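Local structure of aggretin alpha chain (Agkistrodon rhodostoma, 3BX4) at residues Glu28-Cys33 and Ala40-Ile45. The protein triggers platelet aggregation by binding the C-type lectin-like receptor CLEC-2 (CLEC1B), whose signalling through Syk and PLC-gamma-2 activates the platelet. Numbering follows the deposited sequence. Where two conformers were deposited one is given.
Sequences EAEKFC and AHLASI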
loop_
_atom_site.group_PDB
_atom_site.type_symbol
_atom_site.label_atom_id
_atom_site.label_comp_id
_atom_site.label_asym_id
_atom_site.label_seq_id
_atom_site.Cartn_x
_atom_site.Cartn_y
_atom_site.Cartn_z
ATOM N N GLU C 28 -9.353 3.935 -2.304
ATOM C CA GLU C 28 -10.288 4.682 -3.119
ATOM C C GLU C 28 -11.089 5.716 -2.317
ATOM O O GLU C 28 -11.428 6.774 -2.835
ATOM C CB GLU C 28 -11.306 3.721 -3.801
ATOM C CG GLU C 28 -10.621 2.935 -4.908
ATOM C CD GLU C 28 -9.386 3.618 -5.413
ATOM O OE1 GLU C 28 -9.544 4.676 -6.048
ATOM O OE2 GLU C 28 -8.262 3.111 -5.171
ATOM N N ALA C 29 -11.390 5.386 -1.069
ATOM C CA ALA C 29 -12.139 6.268 -0.211
ATOM C C ALA C 29 -11.278 7.493 0.103
ATOM O O ALA C 29 -11.763 8.626 -0.057
ATOM C CB ALA C 29 -12.513 5.547 1.062
ATOM N N GLU C 30 -10.042 7.253 0.480
ATOM C CA GLU C 30 -9.101 8.402 0.729
ATOM C C GLU C 30 -8.972 9.261 -0.519
ATOM O O GLU C 30 -9.019 10.489 -0.431
ATOM C CB GLU C 30 -7.726 7.890 1.222
ATOM C CG GLU C 30 -6.649 9.002 1.391
ATOM C CD GLU C 30 -6.878 9.928 2.562
ATOM O OE1 GLU C 30 -7.727 9.702 3.457
ATOM O OE2 GLU C 30 -6.125 10.944 2.581
ATOM N N LYS C 31 -8.794 8.645 -1.689
ATOM C CA LYS C 31 -8.752 9.401 -2.985
ATOM C C LYS C 31 -10.006 10.230 -3.240
ATOM O O LYS C 31 -9.991 11.366 -3.680
ATOM C CB LYS C 31 -8.505 8.461 -4.218
ATOM C CG LYS C 31 -7.145 7.813 -4.225
ATOM C CD LYS C 31 -6.682 7.418 -5.613
ATOM C CE LYS C 31 -7.644 6.698 -6.423
ATOM N NZ LYS C 31 -6.829 5.971 -7.524
ATOM N N PHE C 32 -11.184 9.633 -2.990
ATOM C CA PHE C 32 -12.403 10.345 -3.133
ATOM C C PHE C 32 -12.515 11.543 -2.190
ATOM O O PHE C 32 -12.891 12.585 -2.623
ATOM C CB PHE C 32 -13.591 9.363 -2.928
ATOM C CG PHE C 32 -14.927 9.993 -3.008
ATOM C CD1 PHE C 32 -15.661 9.955 -4.207
ATOM C CD2 PHE C 32 -15.522 10.546 -1.864
ATOM C CE1 PHE C 32 -16.940 10.519 -4.264
ATOM C CE2 PHE C 32 -16.786 11.139 -1.905
ATOM C CZ PHE C 32 -17.517 11.093 -3.133
ATOM N N CYS C 33 -12.061 11.388 -0.936
ATOM C CA CYS C 33 -12.125 12.492 -0.042
ATOM C C CYS C 33 -11.196 13.615 -0.532
ATOM O O CYS C 33 -11.606 14.782 -0.428
ATOM C CB CYS C 33 -11.670 12.048 1.323
ATOM S SG CYS C 33 -12.834 10.920 2.200
ATOM N N ALA C 40 -10.362 17.030 1.140
ATOM C CA ALA C 40 -10.655 16.363 2.427
ATOM C C ALA C 40 -9.795 15.087 2.610
ATOM O O ALA C 40 -9.054 14.705 1.706
ATOM C CB ALA C 40 -12.207 16.037 2.476
ATOM N N HIS C 41 -9.935 14.382 3.716
ATOM C CA HIS C 41 -9.294 13.118 3.917
ATOM C C HIS C 41 -10.246 12.249 4.643
ATOM O O HIS C 41 -11.198 12.736 5.218
ATOM C CB HIS C 41 -8.146 13.240 4.935
ATOM C CG HIS C 41 -6.957 14.010 4.387
ATOM N ND1 HIS C 41 -5.984 13.380 3.643
ATOM C CD2 HIS C 41 -6.600 15.325 4.463
ATOM C CE1 HIS C 41 -5.066 14.279 3.281
ATOM N NE2 HIS C 41 -5.435 15.465 3.743
ATOM N N LEU C 42 -9.966 10.961 4.658
ATOM C CA LEU C 42 -10.712 10.065 5.587
ATOM C C LEU C 42 -10.626 10.619 6.985
ATOM O O LEU C 42 -9.545 11.167 7.388
ATOM C CB LEU C 42 -10.188 8.634 5.589
ATOM C CG LEU C 42 -10.606 7.850 4.323
ATOM C CD1 LEU C 42 -9.869 6.550 4.298
ATOM C CD2 LEU C 42 -12.228 7.693 4.328
ATOM N N ALA C 43 -11.682 10.547 7.751
ATOM C CA ALA C 43 -11.726 11.252 9.073
ATOM C C ALA C 43 -10.670 10.770 10.064
ATOM O O ALA C 43 -10.498 9.582 10.304
ATOM C CB ALA C 43 -13.162 11.152 9.705
ATOM N N SER C 44 -9.956 11.744 10.678
ATOM C CA SER C 44 -9.210 11.472 11.902
ATOM C C SER C 44 -10.150 11.739 13.098
ATOM O O SER C 44 -11.085 12.550 12.984
ATOM C CB SER C 44 -7.958 12.367 11.981
ATOM O OG SER C 44 -8.252 13.689 11.570
ATOM N N ILE C 45 -9.931 11.042 14.201
ATOM C CA ILE C 45 -10.789 11.110 15.400
ATOM C C ILE C 45 -9.850 11.495 16.540
ATOM O O ILE C 45 -9.026 10.680 16.884
ATOM C CB ILE C 45 -11.407 9.746 15.723
ATOM C CG1 ILE C 45 -12.298 9.338 14.526
ATOM C CG2 ILE C 45 -12.164 9.805 17.069
ATOM C CD1 ILE C 45 -13.116 8.103 14.616
#
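The carboxylate of E30 bridges helix 26-34 to the short strand 41-42 of the C-type lectin fold, accepting, across this contact, one hydrogen bond on each oxygen. OE1 accepts the backbone N-H of L42 at 2.8 Å, from the syn side but 33° out of the carboxylate plane. OE2 uses its syn lone pair for ND1 of H41, 2.7 Å away, in a nearly straight bond at the edge of the imidazole. Carboxylate and ring lie almost coplanar, 28° apart, so the pair would hold the imidazole against rotation and probably favours a proton on ND1. E30 gets there with CG anti to its own N (chi1 175°) and a bend at chi2 that carries the carboxylate across to the strand. A polar side chain of a neighbouring chain, a different protein, gives OE1 a second hydrogen bond; an acidic side chain from that chain packs on H41. One turn further along the helix, the carbonyl O of C33 receives a weak, bent hydrogen bond from N of A40 at 3.0 Å. On strand 127-133, K132 pairs with the backbone of H41, which joins strand 41-42 to the sheet. C33 is the covalent link in the same corner: its SG forms the disulfide to C131 of that strand, while C33 CB presses on the H41 backbone, 3.6 Å from H41 C. Apolar contacts complete the interface. The methyl CB of A40 meets CB of C33. The side chain of L42 crosses that of E30, with L42 CB 3.4 Å from E30 OE1. A single methyl of L42, CD2, lies 3.9 Å from both CB of A29 and SG of C33.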